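Local coordinates for protein DNA polymerase (Bacillus phage phi29, PDB 2PY5) that copies the phage genome by protein-primed, highly processive strand-displacement DNA synthesis and proofreads it with a 3'-5' exonuclease, at residues F[334-337]-F[341-344]; F[216-221]-F[349-354]; F[445-450]-F[468-473]; F[450-455]-F[460-465]; F[212-217]-F[426-431]. The protein carries 2 engineered substitutions. One frame throughout, in Å; residues are numbered along the deposited sequence. Where two conformers were deposited one is given.

Contact 1 of 5, residues F[334-337]-F[341-344]; sequences ELMK and DLYN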
# COMPACT_ATOMS: atom_id res chain seq x y z
N GLU F 334 5.47 -19.49 18.55
CA GLU F 334 6.42 -20.58 18.41
C GLU F 334 7.76 -20.12 17.83
O GLU F 334 8.82 -20.60 18.23
CB GLU F 334 5.82 -21.73 17.63
CG GLU F 334 4.66 -22.41 18.39
CD GLU F 334 5.02 -22.98 19.80
OE1 GLU F 334 6.18 -23.37 20.08
OE2 GLU F 334 4.09 -23.06 20.63
N LEU F 335 7.72 -19.16 16.90
CA LEU F 335 8.96 -18.57 16.39
C LEU F 335 9.74 -17.94 17.54
O LEU F 335 10.96 -18.10 17.64
CB LEU F 335 8.67 -17.51 15.33
CG LEU F 335 8.37 -18.08 13.94
CD1 LEU F 335 7.74 -16.98 13.07
CD2 LEU F 335 9.64 -18.64 13.29
N MET F 336 9.04 -17.20 18.39
CA MET F 336 9.70 -16.47 19.48
C MET F 336 10.34 -17.45 20.45
O MET F 336 11.48 -17.27 20.89
CB MET F 336 8.68 -15.60 20.21
CG MET F 336 9.32 -14.68 21.23
SD MET F 336 8.13 -13.71 22.17
CE MET F 336 7.27 -14.93 23.13
N LYS F 337 9.58 -18.49 20.81
CA LYS F 337 10.08 -19.47 21.77
C LYS F 337 11.30 -20.20 21.24
O LYS F 337 12.19 -20.57 22.01
CB LYS F 337 8.97 -20.46 22.19
CG LYS F 337 7.85 -19.81 22.94
CD LYS F 337 6.66 -20.74 23.20
CE LYS F 337 6.80 -21.50 24.47
NZ LYS F 337 5.49 -22.11 24.87
N ASP F 341 15.58 -17.02 24.37
CA ASP F 341 15.38 -17.43 25.75
C ASP F 341 14.38 -16.47 26.38
O ASP F 341 14.53 -15.25 26.30
CB ASP F 341 16.69 -17.38 26.52
CG ASP F 341 17.71 -18.40 26.01
OD1 ASP F 341 17.33 -19.57 25.76
OD2 ASP F 341 18.88 -18.02 25.88
N LEU F 342 13.35 -17.02 27.01
CA LEU F 342 12.34 -16.21 27.66
C LEU F 342 12.47 -16.30 29.19
O LEU F 342 12.77 -17.37 29.73
CB LEU F 342 10.96 -16.66 27.22
CG LEU F 342 10.65 -16.66 25.71
CD1 LEU F 342 9.19 -17.05 25.48
CD2 LEU F 342 10.95 -15.33 25.07
N TYR F 343 12.28 -15.16 29.87
CA TYR F 343 12.39 -15.05 31.32
C TYR F 343 11.12 -14.46 31.88
O TYR F 343 10.46 -13.66 31.21
CB TYR F 343 13.54 -14.12 31.75
CG TYR F 343 14.83 -14.34 31.05
CD1 TYR F 343 15.53 -15.52 31.21
CD2 TYR F 343 15.37 -13.35 30.23
CE1 TYR F 343 16.74 -15.73 30.57
CE2 TYR F 343 16.58 -13.55 29.59
CZ TYR F 343 17.26 -14.75 29.75
OH TYR F 343 18.46 -14.95 29.12
N ASN F 344 10.77 -14.84 33.10
CA ASN F 344 9.66 -14.23 33.82
C ASN F 344 8.37 -14.23 32.99
O ASN F 344 7.68 -13.22 32.90
CB ASN F 344 10.04 -12.81 34.26
CG ASN F 344 11.26 -12.80 35.15
OD1 ASN F 344 11.37 -13.64 36.04
ND2 ASN F 344 12.20 -11.88 34.90
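M336 and L342 make the centre of this small contact: the thioether methyl CE of M336 rests on CD1 of L342 at 3.7 Å. The second leucine methyl, CD2, stays farther from the same carbon, at 4.2 Å, so M336 CE meets the isopropyl fork unevenly, with CD1 carrying most of the touch. The two side chains cross at about a right angle. CD1 has a second neighbour in the aliphatic part of K337, whose CG lies 4.0 Å away, and that side chain also runs across the leucine rather than along it.

What brings the methionine in is its shape. The methionine does not leave the helix toward the strand; CG is anti to the backbone N (chi1 -172°), the chain continues extended through SD, and a bend at the last torsion (chi3 67°) turns CE to the leucine. L342 leaves its strand toward the helix. K337 starts out in the other direction and lends only its CG, while its NZ is hydrogen-bonded to the hydroxyl of Y347 farther along the same strand. Contact across the two segments is thus wholly apolar, and it buries a modest 142 Å² in all.

Only three residues separate 334-337 from 341-344, so this is a helix packing against the strand that follows it directly. D341 and Y343 pair through their backbones with E293 and E291 of strand 283-294, where F292 also touches L342. M336 reaches L326 and L328 of strand 324-329, and L335 packs on Y439 and I442 of helix 427-447.

Contact 2 of 5, residues F[216-221]-F[349-354]; sequences LGLDKE and SGLKFK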
# COMPACT_ATOMS: atom_id res chain seq x y z
N LEU F 216 -16.48 -5.30 19.43
CA LEU F 216 -15.39 -4.35 19.35
C LEU F 216 -14.26 -4.69 20.34
O LEU F 216 -13.09 -4.54 20.01
CB LEU F 216 -15.89 -2.93 19.57
CG LEU F 216 -16.83 -2.43 18.45
CD1 LEU F 216 -17.44 -1.06 18.83
CD2 LEU F 216 -16.12 -2.35 17.11
N GLY F 217 -14.63 -5.17 21.53
CA GLY F 217 -13.61 -5.52 22.54
C GLY F 217 -12.76 -6.71 22.10
O GLY F 217 -11.53 -6.72 22.28
N LEU F 218 -13.40 -7.71 21.52
CA LEU F 218 -12.66 -8.87 21.04
C LEU F 218 -11.82 -8.50 19.85
O LEU F 218 -10.69 -8.97 19.72
CB LEU F 218 -13.59 -10.04 20.71
CG LEU F 218 -14.20 -10.76 21.91
CD1 LEU F 218 -14.99 -11.97 21.42
CD2 LEU F 218 -13.14 -11.18 22.95
N ASP F 219 -12.38 -7.70 18.93
CA ASP F 219 -11.62 -7.27 17.77
C ASP F 219 -10.35 -6.53 18.18
O ASP F 219 -9.31 -6.72 17.58
CB ASP F 219 -12.46 -6.37 16.85
CG ASP F 219 -11.80 -6.15 15.53
OD1 ASP F 219 -11.25 -5.04 15.33
OD2 ASP F 219 -11.78 -7.11 14.71
N LYS F 220 -10.46 -5.67 19.19
CA LYS F 220 -9.32 -4.92 19.69
C LYS F 220 -8.20 -5.85 20.19
O LYS F 220 -7.04 -5.63 19.90
CB LYS F 220 -9.77 -3.95 20.80
CG LYS F 220 -8.66 -3.07 21.34
CD LYS F 220 -9.23 -1.94 22.23
N GLU F 221 -8.57 -6.90 20.93
CA GLU F 221 -7.58 -7.90 21.38
C GLU F 221 -6.91 -8.62 20.22
O GLU F 221 -5.69 -8.77 20.19
CB GLU F 221 -8.22 -8.92 22.34
CG GLU F 221 -8.71 -8.32 23.64
CD GLU F 221 -9.12 -9.35 24.67
OE1 GLU F 221 -9.36 -8.95 25.83
OE2 GLU F 221 -9.18 -10.57 24.35
N SER F 349 -3.88 -14.45 29.08
CA SER F 349 -5.17 -14.85 28.53
C SER F 349 -5.00 -15.00 27.02
O SER F 349 -3.93 -14.72 26.48
CB SER F 349 -6.23 -13.79 28.83
OG SER F 349 -6.17 -12.70 27.92
N GLY F 350 -6.06 -15.40 26.33
CA GLY F 350 -6.03 -15.39 24.89
C GLY F 350 -7.36 -15.76 24.26
O GLY F 350 -8.39 -15.80 24.92
N LEU F 351 -7.28 -16.03 22.96
CA LEU F 351 -8.44 -16.44 22.16
C LEU F 351 -8.04 -17.61 21.29
O LEU F 351 -6.96 -17.61 20.69
CB LEU F 351 -8.95 -15.30 21.26
CG LEU F 351 -9.18 -13.90 21.83
CD1 LEU F 351 -7.89 -13.10 21.78
CD2 LEU F 351 -10.28 -13.18 21.05
N LYS F 352 -8.92 -18.61 21.20
CA LYS F 352 -8.67 -19.74 20.30
C LYS F 352 -9.72 -19.82 19.20
O LYS F 352 -10.86 -19.34 19.37
CB LYS F 352 -8.54 -21.07 21.06
CG LYS F 352 -9.77 -21.47 21.82
CD LYS F 352 -9.60 -22.79 22.53
CE LYS F 352 -10.88 -23.24 23.18
NZ LYS F 352 -10.71 -24.55 23.94
N PHE F 353 -9.30 -20.36 18.07
CA PHE F 353 -10.11 -20.34 16.85
C PHE F 353 -10.19 -21.71 16.19
O PHE F 353 -9.20 -22.41 16.06
CB PHE F 353 -9.51 -19.38 15.81
CG PHE F 353 -9.31 -17.98 16.32
CD1 PHE F 353 -8.15 -17.65 16.99
CD2 PHE F 353 -10.27 -17.02 16.13
CE1 PHE F 353 -7.95 -16.37 17.48
CE2 PHE F 353 -10.06 -15.72 16.64
CZ PHE F 353 -8.89 -15.44 17.31
N LYS F 354 -11.37 -22.01 15.66
CA LYS F 354 -11.49 -23.04 14.65
C LYS F 354 -10.64 -22.67 13.44
O LYS F 354 -10.32 -21.49 13.24
CB LYS F 354 -12.95 -23.22 14.23
CG LYS F 354 -13.88 -23.50 15.37
CD LYS F 354 -15.30 -23.81 14.91
CE LYS F 354 -16.12 -22.57 14.73
NZ LYS F 354 -17.58 -22.92 14.80
O HOH W 1 -8.25 -12.94 26.07
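S349 and E221 meet through a water. The hydroxyl OG of S349 donates to it at 2.8 Å, and the same water donates to OE2 of E221 at 3.1 Å. Next along the strand, G350 adds its carbonyl: the water's other hydrogen goes to G350 O, also at 3.1 Å. One donor and two acceptors therefore hold this water between helix 216-223 and strand 340-356.

L351 follows, with its side chain directed at the helix, and it touches two residues one helical turn apart, L218 and E221. Its CD2 meets CD2 of L218 at 4.0 Å, methyl against methyl, while CD1 lies 3.8 Å from OE2 of E221. L218 does not start toward the strand, but its end swings nearer. E221 has CG beside the backbone N (chi1 -64°) and is extended from there on, which carries the carboxylate past the leucine to the water. L351 was modelled in two conformers, so these methyl distances belong to one of them.

Beyond it the strand turns to other partners. K352 forms a salt bridge with D278, and F353 packs on P268 and I285. W327 of strand 324-329 touches S349, L351 and E221. The helix belongs to the 192-229 region, which is involved in DNA binding and in coordinating synthesis with degradation; the strand belongs to the polymerization region.

Chemically, the junction combines a leucine-leucine contact with a water bridge. One carboxylate oxygen, OE2, touches a leucine methyl and reaches the strand through a water, which probably lets a charged group sit at this partly buried seam.

Contact 3 of 5, residues F[445-450]-F[468-473]; sequences AQACYD and PDVIKD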
# COMPACT_ATOMS: atom_id res chain seq x y z
N ALA F 445 15.18 -17.82 5.87
CA ALA F 445 16.36 -17.06 6.27
C ALA F 445 17.18 -17.77 7.34
O ALA F 445 18.41 -17.81 7.28
CB ALA F 445 15.96 -15.67 6.76
N GLN F 446 16.48 -18.30 8.34
CA GLN F 446 17.13 -18.99 9.44
C GLN F 446 17.85 -20.26 8.96
O GLN F 446 18.95 -20.57 9.41
CB GLN F 446 16.12 -19.34 10.52
CG GLN F 446 16.71 -19.97 11.76
CD GLN F 446 17.70 -19.06 12.46
OE1 GLN F 446 17.36 -17.91 12.77
NE2 GLN F 446 18.90 -19.55 12.72
N ALA F 447 17.23 -20.97 8.02
CA ALA F 447 17.86 -22.14 7.40
C ALA F 447 19.16 -21.79 6.70
O ALA F 447 20.06 -22.64 6.57
CB ALA F 447 16.90 -22.78 6.41
N CYS F 448 19.24 -20.54 6.22
CA CYS F 448 20.40 -20.01 5.52
C CYS F 448 21.19 -19.03 6.38
O CYS F 448 21.81 -18.10 5.86
CB CYS F 448 19.95 -19.31 4.24
SG CYS F 448 19.04 -20.37 3.09
N TYR F 449 21.16 -19.22 7.70
CA TYR F 449 21.73 -18.24 8.63
C TYR F 449 23.17 -17.87 8.34
O TYR F 449 23.55 -16.71 8.52
CB TYR F 449 21.61 -18.74 10.08
CG TYR F 449 22.06 -17.71 11.09
CD1 TYR F 449 21.23 -16.65 11.44
CD2 TYR F 449 23.30 -17.80 11.69
CE1 TYR F 449 21.63 -15.70 12.37
CE2 TYR F 449 23.71 -16.85 12.63
CZ TYR F 449 22.87 -15.80 12.96
OH TYR F 449 23.26 -14.86 13.88
N ASP F 450 23.98 -18.83 7.88
CA ASP F 450 25.40 -18.57 7.61
C ASP F 450 25.66 -17.60 6.45
O ASP F 450 26.77 -17.09 6.31
CB ASP F 450 26.18 -19.89 7.39
CG ASP F 450 25.62 -20.76 6.25
OD1 ASP F 450 26.20 -21.84 6.00
OD2 ASP F 450 24.62 -20.40 5.60
N PRO F 468 21.44 -22.51 -1.82
CA PRO F 468 21.68 -23.36 -0.65
C PRO F 468 20.96 -24.71 -0.74
O PRO F 468 19.79 -24.77 -1.12
CB PRO F 468 21.12 -22.53 0.51
CG PRO F 468 21.07 -21.14 0.02
CD PRO F 468 20.86 -21.21 -1.46
N ASP F 469 21.68 -25.78 -0.40
CA ASP F 469 21.12 -27.13 -0.41
C ASP F 469 19.82 -27.21 0.39
O ASP F 469 18.87 -27.89 -0.01
CB ASP F 469 22.13 -28.14 0.15
CG ASP F 469 23.28 -28.44 -0.79
OD1 ASP F 469 23.26 -27.98 -1.96
OD2 ASP F 469 24.22 -29.14 -0.37
N VAL F 470 19.78 -26.51 1.53
CA VAL F 470 18.66 -26.62 2.46
C VAL F 470 17.33 -26.09 1.89
O VAL F 470 16.26 -26.49 2.37
CB VAL F 470 18.98 -25.93 3.82
CG1 VAL F 470 17.80 -26.03 4.77
CG2 VAL F 470 20.20 -26.57 4.46
N ILE F 471 17.40 -25.20 0.89
CA ILE F 471 16.17 -24.67 0.25
C ILE F 471 15.96 -25.12 -1.20
O ILE F 471 14.98 -24.73 -1.82
CB ILE F 471 16.06 -23.10 0.35
CG1 ILE F 471 17.07 -22.39 -0.55
CG2 ILE F 471 16.21 -22.63 1.79
CD1 ILE F 471 16.87 -20.87 -0.59
N LYS F 472 16.86 -25.95 -1.73
CA LYS F 472 16.73 -26.40 -3.13
C LYS F 472 15.35 -26.91 -3.49
O LYS F 472 14.85 -26.64 -4.59
CB LYS F 472 17.72 -27.53 -3.41
CG LYS F 472 19.07 -27.04 -3.75
CD LYS F 472 19.90 -28.16 -4.36
CE LYS F 472 21.36 -27.77 -4.50
NZ LYS F 472 21.56 -26.31 -4.47
N ASP F 473 14.74 -27.65 -2.57
CA ASP F 473 13.46 -28.31 -2.83
C ASP F 473 12.25 -27.38 -2.76
O ASP F 473 11.15 -27.78 -3.16
CB ASP F 473 13.27 -29.50 -1.88
CG ASP F 473 13.20 -29.09 -0.41
OD1 ASP F 473 13.25 -27.88 -0.11
OD2 ASP F 473 13.10 -30.00 0.44
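C448 points its sulfur at CG2 of I471, with the ring of P468 coming in from the flank. CG of P468 and CG2 of I471 both lie 3.8 Å from C448 SG, an even sharing; CB of the proline is next, at 4.0 Å from the same sulfur. The sulfur stands beside the backbone N of its own residue (chi1 -59°), and both P468 and I471 leave the backbone toward the helix end. A447, one residue earlier, faces V470 directly: its CB meets V470 CG1 at 3.7 Å in the conformer given, one of two deposited for V470.

All this happens where helix 427-447 ends. C448 is the first residue to leave helical backbone angles, and the chain then runs through 449-451 into the strand hairpin of the polymerase palm. The 468-473 segment belongs to the loop that follows that hairpin, and it folds back on the helix end.

C448 and P468 also both touch L462 of strand 459-463, placing the sulfur against the sheet as well. Within the loop, K472 NZ is hydrogen-bonded to the carbonyl of I467.

Contact 4 of 5, residues F[450-455]-F[460-465]; sequences DRIIYC and IHLTGT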
# COMPACT_ATOMS: atom_id res chain seq x y z
N ASP F 450 23.98 -18.83 7.88
CA ASP F 450 25.40 -18.57 7.61
C ASP F 450 25.66 -17.60 6.45
O ASP F 450 26.77 -17.09 6.31
CB ASP F 450 26.18 -19.89 7.39
CG ASP F 450 25.62 -20.76 6.25
OD1 ASP F 450 26.20 -21.84 6.00
OD2 ASP F 450 24.62 -20.40 5.60
N ARG F 451 24.63 -17.36 5.63
CA ARG F 451 24.75 -16.53 4.43
C ARG F 451 23.75 -15.37 4.41
O ARG F 451 23.79 -14.56 3.50
CB ARG F 451 24.56 -17.41 3.19
CG ARG F 451 25.68 -18.43 3.00
CD ARG F 451 25.34 -19.41 1.88
NE ARG F 451 25.13 -18.74 0.60
CZ ARG F 451 24.77 -19.34 -0.53
NH1 ARG F 451 24.57 -20.66 -0.55
NH2 ARG F 451 24.61 -18.63 -1.64
N ILE F 452 22.87 -15.28 5.40
CA ILE F 452 21.78 -14.31 5.35
C ILE F 452 22.27 -12.88 5.56
O ILE F 452 22.95 -12.57 6.54
CB ILE F 452 20.64 -14.64 6.35
CG1 ILE F 452 19.41 -13.78 6.08
CG2 ILE F 452 21.11 -14.48 7.82
CD1 ILE F 452 18.71 -14.05 4.74
N ILE F 453 21.93 -12.02 4.60
CA ILE F 453 22.22 -10.59 4.67
C ILE F 453 21.00 -9.80 5.14
O ILE F 453 21.11 -8.97 6.05
CB ILE F 453 22.62 -10.02 3.28
CG1 ILE F 453 23.83 -10.74 2.69
CG2 ILE F 453 22.93 -8.50 3.38
CD1 ILE F 453 24.02 -10.46 1.16
N TYR F 454 19.86 -10.05 4.50
CA TYR F 454 18.73 -9.13 4.55
C TYR F 454 17.45 -9.85 4.18
O TYR F 454 17.46 -10.69 3.30
CB TYR F 454 19.00 -8.01 3.54
CG TYR F 454 17.93 -6.96 3.37
CD1 TYR F 454 17.68 -6.03 4.36
CD2 TYR F 454 17.14 -6.91 2.23
CE1 TYR F 454 16.69 -5.06 4.22
CE2 TYR F 454 16.17 -5.93 2.07
CZ TYR F 454 15.94 -5.02 3.06
OH TYR F 454 14.95 -4.05 2.93
N CYS F 455 16.36 -9.51 4.87
CA CYS F 455 15.02 -9.97 4.50
C CYS F 455 14.12 -8.77 4.31
O CYS F 455 14.20 -7.81 5.08
CB CYS F 455 14.42 -10.79 5.64
SG CYS F 455 15.34 -12.26 6.10
N ILE F 460 14.60 -12.90 0.51
CA ILE F 460 15.82 -13.09 1.29
C ILE F 460 17.04 -12.88 0.39
O ILE F 460 17.08 -13.31 -0.76
CB ILE F 460 15.90 -14.47 1.99
CG1 ILE F 460 15.90 -15.63 1.00
CG2 ILE F 460 14.74 -14.59 3.00
CD1 ILE F 460 16.03 -17.00 1.68
N HIS F 461 18.04 -12.20 0.93
CA HIS F 461 19.26 -11.86 0.21
C HIS F 461 20.40 -12.58 0.91
O HIS F 461 20.55 -12.43 2.13
CB HIS F 461 19.53 -10.36 0.28
CG HIS F 461 18.47 -9.49 -0.33
ND1 HIS F 461 18.76 -8.29 -0.93
CD2 HIS F 461 17.12 -9.63 -0.41
CE1 HIS F 461 17.65 -7.73 -1.36
NE2 HIS F 461 16.63 -8.52 -1.06
N LEU F 462 21.20 -13.32 0.14
CA LEU F 462 22.29 -14.15 0.67
C LEU F 462 23.62 -13.75 0.05
O LEU F 462 23.68 -13.34 -1.10
CB LEU F 462 22.07 -15.62 0.31
CG LEU F 462 20.75 -16.31 0.70
CD1 LEU F 462 20.83 -17.79 0.34
CD2 LEU F 462 20.43 -16.11 2.16
N THR F 463 24.71 -13.94 0.81
CA THR F 463 26.04 -13.93 0.21
C THR F 463 26.22 -15.18 -0.67
O THR F 463 25.54 -16.19 -0.49
CB THR F 463 27.15 -13.89 1.27
OG1 THR F 463 27.03 -15.04 2.12
CG2 THR F 463 27.07 -12.62 2.12
N GLY F 464 27.13 -15.12 -1.63
CA GLY F 464 27.38 -16.25 -2.53
C GLY F 464 26.37 -16.40 -3.65
O GLY F 464 25.30 -15.78 -3.63
N THR F 465 26.68 -17.26 -4.62
CA THR F 465 25.86 -17.36 -5.83
C THR F 465 25.26 -18.75 -6.10
O THR F 465 24.55 -18.92 -7.09
CB THR F 465 26.67 -16.92 -7.06
OG1 THR F 465 27.72 -17.85 -7.28
CG2 THR F 465 27.25 -15.53 -6.84
O HOH W 2 28.39 -15.01 4.46
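R451 and T463 provide the main polar grip. NE and NH2 of R451 both donate to T463 O, at 2.8 Å and 2.9 Å, so the guanidinium meets this carbonyl side-on and nearly in its own plane. A bend at chi3 (60°) folds the arginine back to reach it; NH2 is also bonded to the carbonyl of E466. In return T463 N donates to R451 O, and a water links T463 OG1 with the carbonyl of D450.

The strand bonds come next. I453 N donates to H461 O at 2.9 Å, while Y454 N makes a weak bond to the same oxygen. H461 N closes the pair on Y454 O. I453 and Y454 thus both face H461: a classic beta bulge.

Among the rings, Y454 turns an edge to the face of H461, planes at 81°, with Y454 CD2 3.6 Å above the centre of the imidazole. Their polar ends are held elsewhere, Y454 OH by the backbone N of K498 and H461 ND1 by Y494 OH.

Apolar contacts lie on the other face, where I452 CD1 meets L462 CD2 at 3.7 Å and C455 SG packs on I460 CG2.

This is the antiparallel hairpin of the family-B palm. Its first strand enters the YCDTD motif at Y454 and C455, just before D456, a ligand of the catalytic magnesium.

Contact 5 of 5, residues F[212-217]-F[426-431]; sequences PTLSLG and YTPMGV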
# COMPACT_ATOMS: atom_id res chain seq x y z
N PRO F 212 -18.04 -14.46 11.39
CA PRO F 212 -19.00 -13.75 12.21
C PRO F 212 -18.41 -12.43 12.70
O PRO F 212 -17.18 -12.27 12.80
CB PRO F 212 -19.24 -14.70 13.37
CG PRO F 212 -17.99 -15.46 13.49
CD PRO F 212 -17.55 -15.66 12.08
N THR F 213 -19.30 -11.49 12.99
CA THR F 213 -18.88 -10.18 13.45
C THR F 213 -18.47 -10.28 14.90
O THR F 213 -19.26 -10.70 15.75
CB THR F 213 -20.04 -9.18 13.35
OG1 THR F 213 -20.55 -9.19 12.02
CG2 THR F 213 -19.56 -7.78 13.72
N LEU F 214 -17.21 -9.94 15.19
CA LEU F 214 -16.73 -9.94 16.55
C LEU F 214 -17.10 -8.63 17.24
O LEU F 214 -17.24 -7.57 16.61
CB LEU F 214 -15.22 -10.14 16.61
CG LEU F 214 -14.64 -11.46 16.03
CD1 LEU F 214 -13.24 -11.64 16.63
CD2 LEU F 214 -15.51 -12.67 16.25
N SER F 215 -17.26 -8.70 18.55
CA SER F 215 -17.48 -7.50 19.33
C SER F 215 -16.27 -6.58 19.18
O SER F 215 -15.15 -7.01 18.84
CB SER F 215 -17.67 -7.84 20.80
OG SER F 215 -16.45 -8.25 21.37
N LEU F 216 -16.48 -5.30 19.43
CA LEU F 216 -15.39 -4.35 19.35
C LEU F 216 -14.26 -4.69 20.34
O LEU F 216 -13.09 -4.54 20.01
CB LEU F 216 -15.89 -2.93 19.57
CG LEU F 216 -16.83 -2.43 18.45
CD1 LEU F 216 -17.44 -1.06 18.83
CD2 LEU F 216 -16.12 -2.35 17.11
N GLY F 217 -14.63 -5.17 21.53
CA GLY F 217 -13.61 -5.52 22.54
C GLY F 217 -12.76 -6.71 22.10
O GLY F 217 -11.53 -6.72 22.28
N TYR F 426 -13.06 -9.53 9.56
CA TYR F 426 -12.64 -10.73 10.34
C TYR F 426 -11.15 -10.67 10.59
O TYR F 426 -10.33 -11.26 9.90
CB TYR F 426 -13.09 -12.04 9.67
CG TYR F 426 -12.97 -13.21 10.62
CD1 TYR F 426 -13.89 -13.40 11.66
CD2 TYR F 426 -11.92 -14.11 10.53
CE1 TYR F 426 -13.76 -14.47 12.55
CE2 TYR F 426 -11.79 -15.16 11.44
CZ TYR F 426 -12.71 -15.31 12.45
OH TYR F 426 -12.56 -16.36 13.35
N THR F 427 -10.81 -9.88 11.59
CA THR F 427 -9.41 -9.54 11.87
C THR F 427 -8.51 -10.77 12.13
O THR F 427 -7.35 -10.75 11.74
CB THR F 427 -9.33 -8.50 12.99
OG1 THR F 427 -10.17 -7.38 12.65
CG2 THR F 427 -7.89 -8.00 13.21
N PRO F 428 -9.03 -11.86 12.76
CA PRO F 428 -8.13 -13.00 12.95
C PRO F 428 -7.51 -13.50 11.62
O PRO F 428 -6.40 -13.98 11.60
CB PRO F 428 -9.06 -14.07 13.53
CG PRO F 428 -10.10 -13.28 14.23
CD PRO F 428 -10.35 -12.11 13.37
N MET F 429 -8.27 -13.42 10.52
CA MET F 429 -7.75 -13.88 9.25
C MET F 429 -6.55 -13.06 8.82
O MET F 429 -5.55 -13.61 8.33
CB MET F 429 -8.87 -13.85 8.18
CG MET F 429 -8.53 -14.39 6.84
SD MET F 429 -8.01 -16.11 6.88
CE MET F 429 -9.48 -17.10 6.78
N GLY F 430 -6.62 -11.74 9.00
CA GLY F 430 -5.46 -10.90 8.70
C GLY F 430 -4.26 -11.24 9.57
O GLY F 430 -3.12 -11.34 9.10
N VAL F 431 -4.51 -11.41 10.87
CA VAL F 431 -3.44 -11.73 11.81
C VAL F 431 -2.66 -12.96 11.35
O VAL F 431 -1.43 -12.98 11.33
CB VAL F 431 -4.01 -11.97 13.23
CG1 VAL F 431 -3.00 -12.68 14.12
CG2 VAL F 431 -4.49 -10.64 13.84
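P212 and Y426 form the closer side of this contact. The carbonyl O of P212 lies at the edge of the tyrosine ring, in its plane, 3.7 Å from Y426 CD1. The pyrrolidine follows, with P212 CD 4.0 Å from Y426 CE1; while the carbonyl comes in at the ring's edge, CD sits well out of the ring plane, on the face away from P428. Y426 does not leave its backbone toward 212-217. With CG anti to the backbone N (chi1 -166°), its ring swings across to meet the proline. The other face of that ring is covered from within its own segment by P428, whose CD sits 3.7 Å above the ring centre.

Y426 immediately precedes helix 427-447, the long helix that runs on to the palm hairpin, while 212-217 leads into helix 216-223, with S215 at the N-cap, its OG bonded to L218 N. The contact therefore brings together the starts of two helices more than two hundred residues apart in sequence, one from the region 192-229 and one from the polymerization region. The tyrosine hydroxyl is hydrogen-bonded to the carbonyl of G266, and F211 also meets its ring.

L214 makes the looser side. Though it points at the other segment, its methyls only brush it: CD1 is 4.3 Å from P428 CG, and CD2 is 4.5 Å from Y426 CE1. The same leucine touches E267 and P268 of strand 267-272. Nearby, T427 OG1 is hydrogen-bonded to the carboxylate of D219 in the first turn of helix 216-223.

In the fold
The five contacts fall into two touching pairs and one that stands apart. Contacts 2 and 5, centres 7 Å apart, both use helix 216-223 and meet where F353 packs on P428. Contacts 3 and 4, centres 9 Å apart, share D450 and join where P468 packs on L462. Helix 427-447 links the pairs, contact 5 at its start and contact 3 at its end, their centres 35 Å apart. Contact 1 shares strand 340-356 with contact 2 and touches none of the others; along the chain it is nested within the loops closed by contacts 2 and 5, as contact 4 is within contact 3. One long helix runs from the 192-229 packing to the palm hairpin.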